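Local coordinates for protein probable LacI-family transcriptional regulator (Corynebacterium glutamicum ATCC 13032, PDB 3BIL) that probably binds operator DNA as a LacI-type transcriptional regulator, its periplasmic-binding-protein-like region being of the kind that senses small effector molecules in this family, at residues A184-L190 with A242-G248; G230-T235 with G255-A259; G268-I274 with E331-N335. One frame throughout, in Å; residues are numbered along the deposited sequence.

Interaction 1. Residues A184-L190 with A242-G248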
loop_
_atom_site.group_PDB
_atom_site.type_symbol
_atom_site.label_atom_id
_atom_site.label_comp_id
_atom_site.label_asym_id
_atom_site.label_seq_id
_atom_site.Cartn_x
_atom_site.Cartn_y
_atom_site.Cartn_z
ATOM N N ALA A 184 17.407 -26.299 1.295
ATOM C CA ALA A 184 17.617 -24.944 0.861
ATOM C C ALA A 184 18.185 -24.226 2.076
ATOM O O ALA A 184 17.641 -23.227 2.543
ATOM C CB ALA A 184 16.300 -24.332 0.395
ATOM N N LEU A 185 19.282 -24.771 2.601
ATOM C CA LEU A 185 19.817 -24.338 3.859
ATOM C C LEU A 185 21.186 -23.788 3.616
ATOM O O LEU A 185 21.834 -24.225 2.649
ATOM C CB LEU A 185 19.957 -25.530 4.804
ATOM C CG LEU A 185 18.762 -26.340 5.284
ATOM C CD1 LEU A 185 19.308 -27.412 6.297
ATOM C CD2 LEU A 185 17.608 -25.461 5.901
ATOM N N PRO A 186 21.687 -22.912 4.532
ATOM C CA PRO A 186 21.031 -22.375 5.734
ATOM C C PRO A 186 20.031 -21.273 5.481
ATOM O O PRO A 186 20.100 -20.575 4.460
ATOM C CB PRO A 186 22.204 -21.805 6.590
ATOM C CG PRO A 186 23.351 -21.729 5.720
ATOM C CD PRO A 186 23.098 -22.494 4.440
ATOM N N ILE A 187 19.145 -21.083 6.452
ATOM C CA ILE A 187 18.124 -20.099 6.361
ATOM C C ILE A 187 18.550 -18.847 7.132
ATOM O O ILE A 187 18.948 -18.925 8.299
ATOM C CB ILE A 187 16.785 -20.650 6.928
ATOM C CG1 ILE A 187 16.402 -21.959 6.225
ATOM C CG2 ILE A 187 15.626 -19.577 6.825
ATOM C CD1 ILE A 187 15.316 -22.785 6.929
ATOM N N GLY A 188 18.464 -17.691 6.471
ATOM C CA GLY A 188 18.592 -16.412 7.122
ATOM C C GLY A 188 17.208 -15.888 7.422
ATOM O O GLY A 188 16.523 -15.383 6.544
ATOM N N TYR A 189 16.779 -15.989 8.662
ATOM C CA TYR A 189 15.471 -15.484 9.012
ATOM C C TYR A 189 15.625 -14.045 9.429
ATOM O O TYR A 189 16.490 -13.681 10.231
ATOM C CB TYR A 189 14.812 -16.310 10.106
ATOM C CG TYR A 189 13.485 -15.736 10.628
ATOM C CD1 TYR A 189 12.281 -16.036 9.993
ATOM C CD2 TYR A 189 13.437 -14.921 11.772
ATOM C CE1 TYR A 189 11.101 -15.537 10.445
ATOM C CE2 TYR A 189 12.224 -14.398 12.233
ATOM C CZ TYR A 189 11.075 -14.707 11.547
ATOM O OH TYR A 189 9.870 -14.243 11.955
ATOM N N LEU A 190 14.781 -13.215 8.852
ATOM C CA LEU A 190 14.902 -11.806 9.028
ATOM C C LEU A 190 13.737 -11.381 9.900
ATOM O O LEU A 190 12.611 -11.223 9.444
ATOM C CB LEU A 190 14.978 -11.119 7.652
ATOM C CG LEU A 190 15.219 -9.614 7.595
ATOM C CD1 LEU A 190 16.660 -9.343 7.916
ATOM C CD2 LEU A 190 14.873 -9.009 6.242
ATOM N N ALA A 242 23.774 -17.315 4.104
ATOM C CA ALA A 242 22.347 -17.704 3.913
ATOM C C ALA A 242 22.091 -18.062 2.488
ATOM O O ALA A 242 22.566 -17.379 1.594
ATOM C CB ALA A 242 21.355 -16.599 4.374
ATOM N N LYS A 243 21.395 -19.177 2.277
ATOM C CA LYS A 243 20.958 -19.589 0.942
ATOM C C LYS A 243 19.439 -19.392 0.799
ATOM O O LYS A 243 18.880 -19.569 -0.281
ATOM C CB LYS A 243 21.436 -21.019 0.615
ATOM C CG LYS A 243 22.876 -21.021 0.079
ATOM C CD LYS A 243 23.397 -22.378 -0.379
ATOM C CE LYS A 243 24.155 -23.090 0.789
ATOM N NZ LYS A 243 25.467 -23.775 0.431
ATOM N N THR A 244 18.796 -18.981 1.899
ATOM C CA THR A 244 17.384 -18.685 1.913
ATOM C C THR A 244 17.149 -17.457 2.780
ATOM O O THR A 244 17.752 -17.302 3.849
ATOM C CB THR A 244 16.535 -19.895 2.423
ATOM O OG1 THR A 244 16.476 -20.905 1.397
ATOM C CG2 THR A 244 15.065 -19.496 2.746
ATOM N N LEU A 245 16.286 -16.558 2.317
ATOM C CA LEU A 245 15.967 -15.413 3.128
ATOM C C LEU A 245 14.494 -15.529 3.478
ATOM O O LEU A 245 13.650 -15.729 2.609
ATOM C CB LEU A 245 16.346 -14.108 2.418
ATOM C CG LEU A 245 17.870 -13.986 2.136
ATOM C CD1 LEU A 245 18.243 -12.860 1.098
ATOM C CD2 LEU A 245 18.674 -13.824 3.444
ATOM N N PHE A 246 14.191 -15.431 4.760
ATOM C CA PHE A 246 12.890 -15.769 5.235
ATOM C C PHE A 246 12.498 -14.540 6.048
ATOM O O PHE A 246 12.921 -14.331 7.169
ATOM C CB PHE A 246 12.968 -17.116 6.014
ATOM C CG PHE A 246 11.632 -17.652 6.555
ATOM C CD1 PHE A 246 11.437 -19.021 6.667
ATOM C CD2 PHE A 246 10.637 -16.818 7.011
ATOM C CE1 PHE A 246 10.295 -19.532 7.184
ATOM C CE2 PHE A 246 9.503 -17.310 7.542
ATOM C CZ PHE A 246 9.314 -18.670 7.637
ATOM N N ALA A 247 11.717 -13.675 5.437
ATOM C CA ALA A 247 11.340 -12.434 6.085
ATOM C C ALA A 247 10.218 -12.736 6.999
ATOM O O ALA A 247 9.447 -13.640 6.727
ATOM C CB ALA A 247 10.860 -11.488 5.041
ATOM N N GLY A 248 10.060 -11.950 8.045
ATOM C CA GLY A 248 8.959 -12.151 8.980
ATOM C C GLY A 248 7.958 -11.026 8.947
ATOM O O GLY A 248 7.100 -10.981 9.818
#

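Interaction 2. Residues G230-T235 with G255-A259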
loop_
_atom_site.group_PDB
_atom_site.type_symbol
_atom_site.label_atom_id
_atom_site.label_comp_id
_atom_site.label_asym_id
_atom_site.label_seq_id
_atom_site.Cartn_x
_atom_site.Cartn_y
_atom_site.Cartn_z
ATOM N N GLY A 230 15.809 -3.957 6.729
ATOM C CA GLY A 230 15.687 -5.278 6.120
ATOM C C GLY A 230 16.680 -5.474 5.008
ATOM O O GLY A 230 17.279 -6.542 4.871
ATOM N N PHE A 231 16.873 -4.441 4.205
ATOM C CA PHE A 231 17.913 -4.464 3.197
ATOM C C PHE A 231 19.301 -4.737 3.825
ATOM O O PHE A 231 20.117 -5.526 3.277
ATOM C CB PHE A 231 17.881 -3.166 2.337
ATOM C CG PHE A 231 19.080 -2.996 1.446
ATOM C CD1 PHE A 231 19.443 -3.987 0.538
ATOM C CD2 PHE A 231 19.875 -1.855 1.536
ATOM C CE1 PHE A 231 20.595 -3.853 -0.292
ATOM C CE2 PHE A 231 21.047 -1.702 0.704
ATOM C CZ PHE A 231 21.399 -2.712 -0.209
ATOM N N GLU A 232 19.567 -4.094 4.961
ATOM C CA GLU A 232 20.888 -4.196 5.614
ATOM C C GLU A 232 20.932 -5.597 6.229
ATOM O O GLU A 232 21.826 -6.408 5.954
ATOM C CB GLU A 232 21.034 -3.096 6.676
ATOM C CG GLU A 232 22.345 -2.277 6.631
ATOM C CD GLU A 232 22.669 -1.654 5.252
ATOM O OE1 GLU A 232 23.444 -2.262 4.478
ATOM O OE2 GLU A 232 22.164 -0.552 4.946
ATOM N N GLY A 233 19.902 -5.925 6.991
ATOM C CA GLY A 233 19.783 -7.287 7.491
ATOM C C GLY A 233 19.992 -8.384 6.445
ATOM O O GLY A 233 20.818 -9.283 6.620
ATOM N N ALA A 234 19.252 -8.324 5.350
ATOM C CA ALA A 234 19.300 -9.410 4.397
ATOM C C ALA A 234 20.644 -9.476 3.727
ATOM O O ALA A 234 21.131 -10.553 3.403
ATOM C CB ALA A 234 18.216 -9.251 3.383
ATOM N N THR A 235 21.256 -8.323 3.494
ATOM C CA THR A 235 22.579 -8.297 2.855
ATOM C C THR A 235 23.597 -8.933 3.801
ATOM O O THR A 235 24.519 -9.596 3.363
ATOM C CB THR A 235 22.970 -6.843 2.478
ATOM O OG1 THR A 235 21.911 -6.284 1.693
ATOM C CG2 THR A 235 24.335 -6.743 1.722
ATOM N N GLY A 255 12.829 -5.488 1.880
ATOM C CA GLY A 255 14.312 -5.464 2.130
ATOM C C GLY A 255 14.998 -6.705 1.559
ATOM O O GLY A 255 16.108 -6.639 0.974
ATOM N N VAL A 256 14.337 -7.851 1.679
ATOM C CA VAL A 256 14.862 -9.084 1.058
ATOM C C VAL A 256 14.924 -9.002 -0.470
ATOM O O VAL A 256 15.937 -9.434 -1.077
ATOM C CB VAL A 256 14.050 -10.347 1.484
ATOM C CG1 VAL A 256 14.387 -11.512 0.602
ATOM C CG2 VAL A 256 14.311 -10.657 2.929
ATOM N N ILE A 257 13.846 -8.471 -1.096
ATOM C CA ILE A 257 13.830 -8.261 -2.561
ATOM C C ILE A 257 14.906 -7.244 -2.955
ATOM O O ILE A 257 15.758 -7.501 -3.834
ATOM C CB ILE A 257 12.431 -7.848 -3.106
ATOM C CG1 ILE A 257 11.429 -8.999 -2.935
ATOM C CG2 ILE A 257 12.516 -7.535 -4.569
ATOM C CD1 ILE A 257 9.922 -8.599 -2.964
ATOM N N GLU A 258 14.905 -6.102 -2.281
ATOM C CA GLU A 258 15.902 -5.104 -2.582
ATOM C C GLU A 258 17.318 -5.692 -2.477
ATOM O O GLU A 258 18.151 -5.508 -3.402
ATOM C CB GLU A 258 15.724 -3.891 -1.694
ATOM C CG GLU A 258 16.758 -2.794 -1.959
ATOM C CD GLU A 258 16.506 -1.538 -1.122
ATOM O OE1 GLU A 258 17.084 -0.483 -1.514
ATOM O OE2 GLU A 258 15.711 -1.599 -0.109
ATOM N N ALA A 259 17.577 -6.409 -1.377
ATOM C CA ALA A 259 18.836 -7.153 -1.178
ATOM C C ALA A 259 19.233 -8.148 -2.276
ATOM O O ALA A 259 20.410 -8.206 -2.644
ATOM C CB ALA A 259 18.844 -7.841 0.151
#

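Interaction 3. Residues G268-I274 with E331-N335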
loop_
_atom_site.group_PDB
_atom_site.type_symbol
_atom_site.label_atom_id
_atom_site.label_comp_id
_atom_site.label_asym_id
_atom_site.label_seq_id
_atom_site.Cartn_x
_atom_site.Cartn_y
_atom_site.Cartn_z
ATOM N N GLY A 268 14.402 -17.648 -6.574
ATOM C CA GLY A 268 14.009 -18.915 -7.193
ATOM C C GLY A 268 15.055 -19.524 -8.128
ATOM O O GLY A 268 14.819 -20.587 -8.687
ATOM N N LYS A 269 16.212 -18.884 -8.297
ATOM C CA LYS A 269 17.315 -19.464 -9.084
ATOM C C LYS A 269 18.662 -19.483 -8.312
ATOM O O LYS A 269 19.303 -20.519 -8.185
ATOM C CB LYS A 269 17.415 -18.730 -10.427
ATOM C CG LYS A 269 18.627 -19.022 -11.285
ATOM C CD LYS A 269 18.298 -19.829 -12.543
ATOM C CE LYS A 269 19.602 -20.349 -13.211
ATOM N NZ LYS A 269 20.264 -21.456 -12.410
ATOM N N ASP A 270 19.075 -18.349 -7.761
ATOM C CA ASP A 270 20.371 -18.261 -7.081
ATOM C C ASP A 270 20.226 -18.233 -5.567
ATOM O O ASP A 270 21.196 -18.440 -4.870
ATOM C CB ASP A 270 21.128 -17.008 -7.523
ATOM C CG ASP A 270 21.519 -17.040 -8.978
ATOM O OD1 ASP A 270 22.169 -18.038 -9.401
ATOM O OD2 ASP A 270 21.180 -16.060 -9.697
ATOM N N VAL A 271 19.019 -17.973 -5.068
ATOM C CA VAL A 271 18.765 -17.908 -3.644
ATOM C C VAL A 271 17.277 -18.203 -3.464
ATOM O O VAL A 271 16.493 -17.922 -4.376
ATOM C CB VAL A 271 19.004 -16.492 -3.187
ATOM C CG1 VAL A 271 17.940 -15.523 -3.856
ATOM C CG2 VAL A 271 18.954 -16.382 -1.704
ATOM N N SER A 272 16.871 -18.725 -2.305
ATOM C CA SER A 272 15.463 -18.962 -2.030
ATOM C C SER A 272 14.874 -17.844 -1.179
ATOM O O SER A 272 15.541 -17.367 -0.290
ATOM C CB SER A 272 15.246 -20.303 -1.298
ATOM O OG SER A 272 15.703 -21.388 -2.102
ATOM N N VAL A 273 13.604 -17.471 -1.418
ATOM C CA VAL A 273 12.935 -16.493 -0.565
ATOM C C VAL A 273 11.616 -17.042 -0.022
ATOM O O VAL A 273 10.871 -17.692 -0.743
ATOM C CB VAL A 273 12.710 -15.132 -1.298
ATOM C CG1 VAL A 273 11.969 -14.113 -0.405
ATOM C CG2 VAL A 273 14.029 -14.544 -1.678
ATOM N N ILE A 274 11.361 -16.779 1.256
ATOM C CA ILE A 274 10.040 -16.886 1.817
ATOM C C ILE A 274 9.601 -15.505 2.279
ATOM O O ILE A 274 10.300 -14.895 3.091
ATOM C CB ILE A 274 9.973 -17.828 3.044
ATOM C CG1 ILE A 274 10.613 -19.192 2.737
ATOM C CG2 ILE A 274 8.513 -17.975 3.502
ATOM C CD1 ILE A 274 9.808 -20.102 1.819
ATOM N N GLU A 331 6.938 -20.087 -6.541
ATOM C CA GLU A 331 8.178 -20.599 -7.153
ATOM C C GLU A 331 9.550 -20.037 -6.693
ATOM O O GLU A 331 10.503 -20.025 -7.475
ATOM C CB GLU A 331 8.067 -20.548 -8.673
ATOM C CG GLU A 331 7.534 -21.848 -9.295
ATOM C CD GLU A 331 6.056 -21.780 -9.716
ATOM O OE1 GLU A 331 5.341 -22.807 -9.530
ATOM O OE2 GLU A 331 5.627 -20.713 -10.240
ATOM N N SER A 332 9.670 -19.611 -5.434
ATOM C CA SER A 332 10.907 -18.969 -4.965
ATOM C C SER A 332 11.850 -19.851 -4.093
ATOM O O SER A 332 12.719 -19.326 -3.389
ATOM C CB SER A 332 10.562 -17.669 -4.252
ATOM O OG SER A 332 9.560 -17.833 -3.268
ATOM N N ILE A 333 11.685 -21.176 -4.156
ATOM C CA ILE A 333 12.528 -22.134 -3.460
ATOM C C ILE A 333 13.256 -22.992 -4.491
ATOM O O ILE A 333 12.617 -23.683 -5.272
ATOM C CB ILE A 333 11.689 -23.110 -2.610
ATOM C CG1 ILE A 333 10.698 -22.385 -1.680
ATOM C CG2 ILE A 333 12.591 -24.090 -1.867
ATOM C CD1 ILE A 333 11.302 -21.407 -0.748
ATOM N N ILE A 334 14.586 -22.948 -4.483
ATOM C CA ILE A 334 15.424 -23.861 -5.273
ATOM C C ILE A 334 15.348 -25.289 -4.747
ATOM O O ILE A 334 15.248 -25.508 -3.546
ATOM C CB ILE A 334 16.910 -23.462 -5.195
ATOM C CG1 ILE A 334 17.121 -22.048 -5.720
ATOM C CG2 ILE A 334 17.770 -24.384 -6.033
ATOM C CD1 ILE A 334 17.193 -21.046 -4.653
ATOM N N ASN A 335 15.395 -26.266 -5.648
ATOM C CA ASN A 335 15.744 -27.617 -5.239
ATOM C C ASN A 335 17.240 -27.969 -5.418
ATOM O O ASN A 335 17.733 -28.076 -6.551
ATOM C CB ASN A 335 14.859 -28.667 -5.892
ATOM C CG ASN A 335 14.879 -29.962 -5.113
ATOM O OD1 ASN A 335 14.900 -31.056 -5.673
ATOM N ND2 ASN A 335 14.918 -29.837 -3.798
#

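Interaction 1. Residues A184-L190 with A242-G248
Residues 187-190 and 244-247 are neighbouring parallel strands in a subdomain of the periplasmic-binding-protein fold, paired in the order Ile187 with Thr244 to Leu190 with Ala247. The backbone ladder is the regular parallel one: Gly188 gives its N-H to Thr244 O and takes that of Phe246 on its own O, and Leu190 N then reaches Phe246 O at 2.7 Å, nearly straight. Where the strands begin, the carbonyl of Pro186, a cis proline, accepts from Lys243 N and only weakly from Thr244 N.

Among the side chains, those of Ile187, Tyr189, Thr244 and Phe246 share one face of the sheet; helix 169-181 packs on Ile187, Thr244 and Phe246, while the ring of Tyr189 stacks on Phe206. Tyr189 turns its ring edge to the face of Phe246 in an offset edge-to-face pair, centroids 5.3 Å apart and planes at 62°; Ile187 CG2 lies alongside Phe246 CB at 3.7 Å. On the opposite face Leu190 and Leu245 meet helices 227-239 and 250-262.

One side-chain hydrogen bond reaches into the loop ahead of strand 187-190. With its hydroxyl anti to the carbonyl carbon (chi1 -74°), Thr244 donates from OG1 to Ala184 O at 2.8 Å, tilted 29° from the carbonyl plane.

Interaction 2. Residues G230-T235 with G255-A259
Gly230 and Phe231 meet Gly255 backbone against backbone, consistent with the close approach of helices 227-239 and 250-262. The short segment axes come within 7.5 Å at a crossing angle of -58°. Gly255 CA lies directly against Gly230 C and Phe231 N, 3.5 Å from the latter, with no side chain of its own between the helices. Phe231 CA also directs a CA-H...O contact to Gly255 O.

Apolar contacts take over one turn further along. Ala234 CB touches Ala259 CB at 3.6 Å and also lies by Val256, whose CG2 is 4.2 Å away. From the flank the hydroxyl oxygen of Thr235 adds a van der Waals contact, OG1 lying 3.8 Å from Ala259 CB; that hydroxyl is turned back onto its own helix, donating to Phe231 O, an oxygen that also accepts Thr235 N.

The aromatic contacts gather on Phe231. Its ring swings over the second helix because CG stands anti to the backbone N (chi1 169°), bringing CD1 to 3.6 Å from Ala259 N at the ring edge. Over one face lies the carboxylate of Glu258, stacked with its plane only 19° from that of the ring and CD 3.9 Å from Phe231 CG. The acid is fixed by a salt bridge from OE1 to Lys262 and a hydrogen bond between OE2 and Gln227, while Lys262 also makes a cation-pi contact with the ring; these partners would be expected to temper the charge held against the aromatic face. Glu258 further packs on Leu284 of the second subunit.

Small residues mark this particular crossing; what is typical is the setting, consecutive helices of right-handed beta-alpha-beta crossovers packed on the same face of a parallel sheet, as in the subdomains of the periplasmic-binding-protein fold.

Interaction 3. Residues G268-I274 with E331-N335
Two serine torsions aim the hydroxyls of Ser272 and Ser332 at the opposite backbone: OG of Ser272 stands anti to its carbonyl carbon (chi1 -61°), toward Ile334, whereas OG of Ser332 lies between backbone N and carbonyl carbon (chi1 51°), facing Val273. They join the start of strand 272-276, in the central sheet of the periplasmic-binding-protein-like fold, to the loop that follows strand 322-328 near the end of the modelled chain.

Two of the three hydrogen bonds follow from these torsions. Ser332 OG donates to Val273 O at 2.8 Å and is also hydrogen-bonded to Thr290 N, so it is held from a third residue as well. Ser272 OG accepts Ile334 N at 3.1 Å, an N-H...O angle of 156°. The third bond joins the backbones, Val273 N to Ser332 O at 2.8 Å, so that Ser332 grips both polar backbone atoms of Val273.

Backbone and apolar contacts fill in around these bonds. Beside Leu179 of helix 169-181, Ile333 meets Ile274 obliquely through their CD1 methyls, though the modelled closeness is doubtful. Gly268, with positive phi, brings its CA to 3.8 Å from Ser332 CA. In the loop before the strand, CG1 of Ile334 lies 3.6 Å from Lys269 O.

How the interactions relate
The three contacts lie within one subdomain, ordered outward from its sheet. Strand 244-247 of interaction 1 lies between strands 187-190 and 272-276, so interaction 3 continues the same sheet: Leu245 N sits 2.8 Å from Ser272 O and Leu245 O 2.9 Å from Ile274 N, both probable hydrogen bonds. The centres of interactions 1 and 3 are about 10 Å apart. Interaction 2 covers one face of the sheet, its centre about 11 Å from that of interaction 1. Val256 is common to all three: its CG1 meets Leu245 CB and Val273 CG1, each at 3.7 Å, and its CG2 meets Leu190 CD2. Along the chain, strand 244-247 runs between the two helices of interaction 2, tying layer to layer.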